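Local atomic coordinates of flavin prenyltransferase UbiX (Methanocaldococcus jannaschii, PDB entry 6M8V), a protein that probably makes the prenylated FMN cofactor of UbiD decarboxylases by linking a dimethylallyl group from dimethylallyl phosphate to the flavin N5 and C6 atoms. Residues 113-117 and 169-173. Residues are numbered along the deposited sequence; the frame is centred on the assembly and turned at random.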
loop_
_atom_site.group_PDB
_atom_site.type_symbol
_atom_site.label_atom_id
_atom_site.label_comp_id
_atom_site.label_asym_id
_atom_site.label_seq_id
_atom_site.Cartn_x
_atom_site.Cartn_y
_atom_site.Cartn_z
ATOM N N ARG A 113 8.017 -3.713 26.046
ATOM C CA ARG A 113 8.392 -4.915 26.773
ATOM C C ARG A 113 8.172 -6.136 25.888
ATOM O O ARG A 113 7.369 -6.117 24.954
ATOM C CB ARG A 113 7.591 -5.029 28.075
ATOM C CG ARG A 113 7.802 -3.831 29.003
ATOM C CD ARG A 113 6.733 -3.715 30.077
ATOM N NE ARG A 113 6.827 -2.445 30.800
ATOM C CZ ARG A 113 5.947 -2.031 31.711
ATOM N NH1 ARG A 113 4.901 -2.784 32.021
ATOM N NH2 ARG A 113 6.111 -0.860 32.315
ATOM N N LYS A 114 8.903 -7.203 26.191
ATOM C CA LYS A 114 8.897 -8.379 25.331
ATOM C C LYS A 114 7.526 -9.054 25.331
ATOM O O LYS A 114 6.951 -9.327 26.389
ATOM C CB LYS A 114 9.972 -9.360 25.788
ATOM C CG LYS A 114 9.988 -10.670 25.027
ATOM C CD LYS A 114 11.194 -11.510 25.410
ATOM C CE LYS A 114 12.489 -10.875 24.927
ATOM N NZ LYS A 114 13.669 -11.693 25.335
ATOM N N LEU A 115 7.007 -9.333 24.136
ATOM C CA LEU A 115 5.708 -9.970 23.967
ATOM C C LEU A 115 5.878 -11.205 23.095
ATOM O O LEU A 115 6.307 -11.102 21.938
ATOM C CB LEU A 115 4.698 -8.998 23.343
ATOM C CG LEU A 115 3.322 -9.535 22.924
ATOM C CD1 LEU A 115 2.590 -10.148 24.111
ATOM C CD2 LEU A 115 2.478 -8.425 22.280
ATOM N N ILE A 116 5.536 -12.365 23.650
ATOM C CA ILE A 116 5.574 -13.644 22.951
ATOM C C ILE A 116 4.150 -14.156 22.821
ATOM O O ILE A 116 3.428 -14.245 23.820
ATOM C CB ILE A 116 6.435 -14.674 23.701
ATOM C CG1 ILE A 116 7.860 -14.153 23.911
ATOM C CG2 ILE A 116 6.412 -16.018 22.971
ATOM C CD1 ILE A 116 8.706 -15.041 24.819
ATOM N N ILE A 117 3.750 -14.509 21.603
ATOM C CA ILE A 117 2.435 -15.092 21.358
ATOM C C ILE A 117 2.627 -16.411 20.631
ATOM O O ILE A 117 3.500 -16.533 19.767
ATOM C CB ILE A 117 1.517 -14.147 20.552
ATOM C CG1 ILE A 117 2.128 -13.831 19.191
ATOM C CG2 ILE A 117 1.279 -12.857 21.319
ATOM C CD1 ILE A 117 1.148 -13.200 18.216
ATOM N N ASP A 169 14.285 -20.135 25.818
ATOM C CA ASP A 169 15.354 -19.557 25.004
ATOM C C ASP A 169 15.051 -18.109 24.634
ATOM O O ASP A 169 15.895 -17.223 24.808
ATOM C CB ASP A 169 15.568 -20.392 23.738
ATOM C CG ASP A 169 16.200 -21.741 24.025
ATOM O OD1 ASP A 169 16.804 -21.896 25.106
ATOM O OD2 ASP A 169 16.108 -22.640 23.159
ATOM N N ILE A 170 13.841 -17.854 24.121
ATOM C CA ILE A 170 13.440 -16.502 23.731
ATOM C C ILE A 170 13.391 -15.576 24.941
ATOM O O ILE A 170 13.701 -14.383 24.838
ATOM C CB ILE A 170 12.081 -16.547 22.998
ATOM C CG1 ILE A 170 12.204 -17.319 21.684
ATOM C CG2 ILE A 170 11.566 -15.153 22.724
ATOM C CD1 ILE A 170 13.025 -16.591 20.629
ATOM N N LEU A 171 13.003 -16.103 26.102
ATOM C CA LEU A 171 12.976 -15.304 27.320
ATOM C C LEU A 171 14.368 -14.999 27.855
ATOM O O LEU A 171 14.496 -14.163 28.755
ATOM C CB LEU A 171 12.152 -16.024 28.392
ATOM C CG LEU A 171 10.650 -16.123 28.124
ATOM C CD1 LEU A 171 10.018 -17.218 28.964
ATOM C CD2 LEU A 171 9.981 -14.789 28.395
ATOM N N GLY A 172 15.407 -15.641 27.327
ATOM C CA GLY A 172 16.736 -15.478 27.878
ATOM C C GLY A 172 17.008 -16.313 29.105
ATOM O O GLY A 172 17.903 -15.978 29.888
ATOM N N ILE A 173 16.263 -17.395 29.299
ATOM C CA ILE A 173 16.401 -18.258 30.464
ATOM C C ILE A 173 17.147 -19.514 30.037
ATOM O O ILE A 173 16.675 -20.258 29.168
ATOM C CB ILE A 173 15.030 -18.596 31.071
ATOM C CG1 ILE A 173 14.325 -17.308 31.507
ATOM C CG2 ILE A 173 15.179 -19.553 32.246
ATOM C CD1 ILE A 173 12.949 -17.521 32.075
HETATM O O HOH W 1 12.899 -11.447 28.726
#
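Lys-114 reaches from the start of strand 114-119 to the last turn of helix 156-171, where its NZ gives a 2.7 Å hydrogen bond to the carbonyl O of Ile-170. The ammonium group lies in the carbonyl plane, with a C=O...N angle of 158°. The aliphatic chain runs out extended and bends once, at chi3 (-68°), which turns NZ onto the oxygen. A water accepts a weak bond from NZ and donates to Leu-171 O. Alongside this polar link, Ile-116 points its CD1 between two helix side chains, 3.5 Å from Ile-170 CG2 and 3.8 Å from Leu-171 CD2, meeting both at a slant. Ile-170 offers its short branch, CG2, to the strand, while the CG1-CD1 arm turns from the strand. Beyond Leu-171 the helix stops in a Schellman motif, with Gly-172 at positive phi. The contact thus illustrates how a helix is packed on the parallel sheet of a flavoprotein fold: buried methyls make the seam, and a lysine closes its edge. With an alanine at this position in place of Lys-114, Ile-170 O would probably lose its lysine donor and the helix end its positive charge. That charge sits at the helix C-terminus, where it probably offsets the negative end of the helix dipole.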